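Local coordinates for protein denovo NTF2 (Synthetic construct, PDB 6W40) that has no assigned natural function but is a de novo designed NTF2-like protein, of a kind made to vary the shape of the pocket, at residues A[14-19]-A[27-32]; A[60-65]-A[86-91]. All coordinates share one frame; numbering follows the deposited sequence.

Interaction 1 of 2, residues A[14-19]-A[27-32]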
# COMPACT_ATOMS: atom_id res chain seq x y z
N ILE A 14 -3.45 -1.65 -3.61
CA ILE A 14 -2.98 -0.84 -2.49
C ILE A 14 -1.56 -0.36 -2.72
O ILE A 14 -1.22 0.80 -2.47
CB ILE A 14 -3.10 -1.62 -1.17
CG1 ILE A 14 -4.46 -2.30 -1.06
CG2 ILE A 14 -2.86 -0.70 0.02
CD1 ILE A 14 -5.63 -1.38 -1.24
N VAL A 15 -0.69 -1.26 -3.21
CA VAL A 15 0.71 -0.91 -3.36
C VAL A 15 0.91 0.12 -4.47
O VAL A 15 1.79 0.98 -4.37
CB VAL A 15 1.56 -2.17 -3.59
CG1 VAL A 15 1.42 -3.14 -2.41
CG2 VAL A 15 1.17 -2.86 -4.89
N ILE A 16 0.09 0.07 -5.52
CA ILE A 16 0.26 1.01 -6.62
C ILE A 16 -0.22 2.40 -6.22
O ILE A 16 0.46 3.40 -6.48
CB ILE A 16 -0.46 0.51 -7.89
CG1 ILE A 16 0.26 -0.69 -8.49
CG2 ILE A 16 -0.57 1.64 -8.91
CD1 ILE A 16 0.09 -0.84 -9.99
N LYS A 17 -1.37 2.48 -5.56
CA LYS A 17 -1.95 3.77 -5.22
C LYS A 17 -1.22 4.42 -4.05
O LYS A 17 -0.79 5.58 -4.15
CB LYS A 17 -3.43 3.61 -4.87
CG LYS A 17 -4.22 2.77 -5.86
CD LYS A 17 -4.17 3.36 -7.25
CE LYS A 17 -4.95 4.65 -7.32
NZ LYS A 17 -6.32 4.48 -6.76
N LEU A 18 -1.07 3.70 -2.94
CA LEU A 18 -0.66 4.29 -1.67
C LEU A 18 0.75 3.89 -1.24
O LEU A 18 1.14 4.19 -0.11
CB LEU A 18 -1.67 3.92 -0.59
CG LEU A 18 -3.13 4.22 -0.93
CD1 LEU A 18 -4.00 2.99 -0.70
CD2 LEU A 18 -3.65 5.40 -0.14
N PHE A 19 1.52 3.24 -2.11
CA PHE A 19 2.89 2.86 -1.78
C PHE A 19 3.83 3.22 -2.92
O PHE A 19 4.55 4.22 -2.84
CB PHE A 19 2.98 1.36 -1.48
CG PHE A 19 4.37 0.86 -1.18
CD1 PHE A 19 4.70 -0.46 -1.40
CD2 PHE A 19 5.34 1.71 -0.66
CE1 PHE A 19 5.97 -0.93 -1.13
CE2 PHE A 19 6.61 1.25 -0.39
CZ PHE A 19 6.93 -0.07 -0.62
N PHE A 27 -3.60 4.82 -12.70
CA PHE A 27 -5.00 4.63 -12.35
C PHE A 27 -5.83 4.20 -13.55
O PHE A 27 -6.86 3.54 -13.38
CB PHE A 27 -5.57 5.91 -11.75
CG PHE A 27 -6.99 5.78 -11.29
CD1 PHE A 27 -7.29 5.26 -10.04
CD2 PHE A 27 -8.04 6.20 -12.09
CE1 PHE A 27 -8.59 5.14 -9.61
CE2 PHE A 27 -9.35 6.08 -11.67
CZ PHE A 27 -9.63 5.56 -10.42
N HIS A 28 -5.39 4.54 -14.77
CA HIS A 28 -6.16 4.21 -15.96
C HIS A 28 -6.13 2.72 -16.26
O HIS A 28 -7.13 2.14 -16.70
CB HIS A 28 -5.64 5.00 -17.16
CG HIS A 28 -6.42 4.80 -18.42
ND1 HIS A 28 -6.22 3.72 -19.25
CD2 HIS A 28 -7.40 5.54 -19.00
CE1 HIS A 28 -7.05 3.80 -20.28
NE2 HIS A 28 -7.77 4.90 -20.15
N GLU A 29 -4.99 2.07 -16.01
CA GLU A 29 -4.85 0.65 -16.32
C GLU A 29 -5.54 -0.25 -15.31
O GLU A 29 -5.77 -1.42 -15.61
CB GLU A 29 -3.37 0.28 -16.42
CG GLU A 29 -2.63 0.26 -15.09
CD GLU A 29 -1.13 0.12 -15.25
OE1 GLU A 29 -0.61 0.49 -16.33
OE2 GLU A 29 -0.47 -0.35 -14.30
N MET A 30 -5.88 0.27 -14.13
CA MET A 30 -6.55 -0.52 -13.11
C MET A 30 -8.01 -0.14 -12.93
O MET A 30 -8.71 -0.78 -12.14
CB MET A 30 -5.82 -0.36 -11.77
CG MET A 30 -4.36 -0.77 -11.80
SD MET A 30 -3.53 -0.27 -10.28
CE MET A 30 -3.98 1.46 -10.23
N ALA A 31 -8.50 0.87 -13.64
CA ALA A 31 -9.87 1.32 -13.50
C ALA A 31 -10.80 0.49 -14.39
O ALA A 31 -10.49 0.24 -15.56
CB ALA A 31 -9.99 2.80 -13.86
N ASP A 32 -11.92 0.06 -13.81
CA ASP A 32 -12.96 -0.58 -14.59
C ASP A 32 -13.47 0.39 -15.66
O ASP A 32 -13.53 1.60 -15.42
CB ASP A 32 -14.11 -1.03 -13.68
CG ASP A 32 -15.21 -1.77 -14.41
OD1 ASP A 32 -15.96 -1.13 -15.18
OD2 ASP A 32 -15.33 -3.00 -14.23

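Interaction 2 of 2, residues A[60-65]-A[86-91]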
# COMPACT_ATOMS: atom_id res chain seq x y z
N ARG A 60 -7.49 16.31 -12.30
CA ARG A 60 -7.69 17.70 -11.89
C ARG A 60 -7.71 17.84 -10.38
O ARG A 60 -7.17 18.80 -9.83
CB ARG A 60 -8.99 18.25 -12.48
CG ARG A 60 -9.34 19.63 -11.95
CD ARG A 60 -10.78 20.00 -12.22
NE ARG A 60 -11.23 21.05 -11.31
CZ ARG A 60 -11.00 22.35 -11.48
NH1 ARG A 60 -10.32 22.77 -12.53
NH2 ARG A 60 -11.45 23.22 -10.59
N LEU A 61 -8.32 16.87 -9.68
CA LEU A 61 -8.34 16.90 -8.22
C LEU A 61 -6.93 16.86 -7.66
O LEU A 61 -6.59 17.62 -6.74
CB LEU A 61 -9.17 15.73 -7.70
CG LEU A 61 -9.15 15.49 -6.19
CD1 LEU A 61 -9.97 16.54 -5.46
CD2 LEU A 61 -9.66 14.10 -5.87
N LEU A 62 -6.08 15.98 -8.20
CA LEU A 62 -4.71 15.88 -7.72
C LEU A 62 -3.89 17.11 -8.11
O LEU A 62 -2.96 17.48 -7.38
CB LEU A 62 -4.06 14.61 -8.27
CG LEU A 62 -4.78 13.29 -7.98
CD1 LEU A 62 -4.07 12.13 -8.64
CD2 LEU A 62 -4.90 13.06 -6.48
N GLU A 63 -4.22 17.75 -9.23
CA GLU A 63 -3.50 18.95 -9.64
C GLU A 63 -3.78 20.12 -8.70
O GLU A 63 -2.89 20.95 -8.46
CB GLU A 63 -3.86 19.33 -11.07
CG GLU A 63 -3.15 18.53 -12.15
CD GLU A 63 -3.36 19.11 -13.54
OE1 GLU A 63 -4.19 20.04 -13.68
OE2 GLU A 63 -2.70 18.64 -14.49
N HIS A 64 -5.00 20.20 -8.17
CA HIS A 64 -5.35 21.33 -7.31
C HIS A 64 -4.63 21.26 -5.97
O HIS A 64 -4.35 22.30 -5.37
CB HIS A 64 -6.86 21.39 -7.10
CG HIS A 64 -7.33 22.64 -6.42
ND1 HIS A 64 -7.45 22.74 -5.06
CD2 HIS A 64 -7.70 23.84 -6.93
CE1 HIS A 64 -7.88 23.95 -4.74
NE2 HIS A 64 -8.04 24.64 -5.86
N TRP A 65 -4.34 20.06 -5.48
CA TRP A 65 -3.61 19.88 -4.24
C TRP A 65 -2.15 19.50 -4.45
O TRP A 65 -1.41 19.38 -3.47
CB TRP A 65 -4.29 18.82 -3.36
CG TRP A 65 -5.44 19.35 -2.55
CD1 TRP A 65 -5.40 19.77 -1.26
CD2 TRP A 65 -6.80 19.51 -2.99
NE1 TRP A 65 -6.65 20.18 -0.85
CE2 TRP A 65 -7.53 20.04 -1.90
CE3 TRP A 65 -7.47 19.27 -4.19
CZ2 TRP A 65 -8.89 20.32 -1.97
CZ3 TRP A 65 -8.82 19.55 -4.26
CH2 TRP A 65 -9.52 20.07 -3.16
N GLY A 86 -6.33 9.49 5.87
CA GLY A 86 -4.98 10.01 5.81
C GLY A 86 -4.89 11.51 5.59
O GLY A 86 -5.81 12.26 5.93
N ARG A 87 -3.77 11.94 5.03
CA ARG A 87 -3.46 13.35 4.85
C ARG A 87 -2.62 13.49 3.58
O ARG A 87 -1.78 12.64 3.29
CB ARG A 87 -2.70 13.90 6.07
CG ARG A 87 -2.69 15.41 6.23
CD ARG A 87 -2.28 15.78 7.65
NE ARG A 87 -1.98 17.20 7.81
CZ ARG A 87 -2.85 18.11 8.22
NH1 ARG A 87 -4.10 17.76 8.52
NH2 ARG A 87 -2.48 19.38 8.33
N TRP A 88 -2.86 14.56 2.82
CA TRP A 88 -2.20 14.72 1.54
C TRP A 88 -0.69 14.84 1.71
O TRP A 88 -0.20 15.48 2.64
CB TRP A 88 -2.73 15.95 0.79
CG TRP A 88 -4.10 15.81 0.19
CD1 TRP A 88 -5.13 16.70 0.32
CD2 TRP A 88 -4.59 14.74 -0.63
NE1 TRP A 88 -6.23 16.25 -0.37
CE2 TRP A 88 -5.93 15.05 -0.96
CE3 TRP A 88 -4.04 13.55 -1.11
CZ2 TRP A 88 -6.71 14.21 -1.75
CZ3 TRP A 88 -4.82 12.73 -1.89
CH2 TRP A 88 -6.14 13.06 -2.20
N GLU A 89 0.04 14.21 0.79
CA GLU A 89 1.49 14.41 0.66
C GLU A 89 1.68 15.29 -0.57
O GLU A 89 1.76 14.81 -1.70
CB GLU A 89 2.23 13.09 0.53
CG GLU A 89 3.72 13.24 0.29
CD GLU A 89 4.40 11.93 -0.04
OE1 GLU A 89 3.92 10.87 0.43
OE2 GLU A 89 5.41 11.95 -0.77
N THR A 90 1.75 16.60 -0.35
CA THR A 90 1.81 17.56 -1.44
C THR A 90 3.25 17.92 -1.77
O THR A 90 4.19 17.60 -1.03
CB THR A 90 1.01 18.81 -1.08
OG1 THR A 90 1.66 19.50 -0.01
CG2 THR A 90 -0.40 18.44 -0.66
N SER A 91 3.42 18.59 -2.90
CA SER A 91 4.73 19.07 -3.33
C SER A 91 5.01 20.50 -2.88
O SER A 91 6.05 21.05 -3.24
CB SER A 91 4.85 18.98 -4.86
OG SER A 91 3.90 19.81 -5.50

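Interaction 1 of 2, residues A[14-19]-A[27-32]
Ile16 and Lys17, near the end of the N-terminal helix 2-18, pack against Met30 and Phe27 of the short helix 27-30 in a buried and mostly apolar contact between two helices joined by a brief loop. Met30 lies against both residues of the first helix. Its chain runs out extended and then bends at its last torsion (chi3 -52°), which brings SD alongside Ile16 and turns the methyl back toward Lys17. Met30 SD lies 3.7 Å from Ile16 CD1, and Met30 CE sits 3.7 Å from Ile16 CG2, so both branches of the isoleucine bear on the thioether. The same methyl, Met30 CE, meets the aliphatic part of the lysine at 3.5 Å from Lys17 CD, the two chains running antiparallel alongside one another.

Lys17 is folded at every torsion beyond its first, and that curl carries its end to Phe27. Lys17 CE comes in at the ring edge, in plane, 3.6 Å from Phe27 CD1; the ammonium also stays near the ring plane instead of over the face, so this is not a cation-pi arrangement. Beyond the contact, Phe27 packs on Val54 and Leu58 of helix 51-65, while both Lys17 and Phe27 touch Ile112 of the sheet. Helices gathered over one curved sheet in this way are characteristic of the cone-like NTF2 fold.

Interaction 2 of 2, residues A[60-65]-A[86-91]
Trp65, near the end of helix 51-65, and Trp88, on strand 81-90, bring their five-membered rings together with centroids 4.5 Å apart. The planes are turned 40° to one another, an oblique pairing that is neither a stack nor edge-to-face. Both side chains set out toward the other segment, and both place CG anti to the carbonyl carbon with much the same first torsion, so the indoles differ mainly in their turn about the CB-CG bond (chi2 -96° in Trp65, 131° in Trp88). The nearest atoms are in the five-membered rings: Trp65 CD1 is 3.5 Å from Trp88 CD1. Trp88 NE1 rides over one face of Trp65, 3.7 Å above its plane and offset toward the rim, while ND1 of His64 lies over the opposite face. In return, CB of Trp65 sits over a face of Trp88.

Leu62, one turn earlier, adds a looser touch, its CD2 4.5 Å from Trp88 CH2. At the strand end, Thr90 turns its methyl to the backbone carbonyl of Trp65, CG2 lying 3.1 Å from Trp65 O, while its hydroxyl bonds to Asp98. Trp65 NE1 likewise looks outside the pair, donating a hydrogen bond to Glu99, which helps fix the rotation of the indole.

Cutting Trp65 back to an alanine would probably leave the five-membered ring of Trp88 without its aromatic neighbour and Glu99 without the indole donor. The join between helix and strand thus rests on aromatic and aliphatic surfaces, while the polar ends of Trp65 and Thr90 are tied to neighbouring acidic residues, which suggests that contact surface holds the pair while the bonds to Glu99 and Asp98 help settle how its polar ends are turned.

Interaction 1 is the more deeply buried of the two, with four of its five touching residues enclosed and its centre nearer the middle of the chain; interaction 2 is only partly buried. Their centres lie 16 Å apart and they do not touch. They share no helix or strand: interaction 1 joins two helices close in sequence, whereas interaction 2 joins the later part of a helix to a distant strand. Helix 51-65 nevertheless connects them, since Phe27 packs on its earlier residues and its final turn carries Trp65. A thioether, an isoleucine and a curled lysine meeting a ring edge make the first contact, while rigid indoles carry the second. Strand 111-119 backs both, through Ile112 and Ile119.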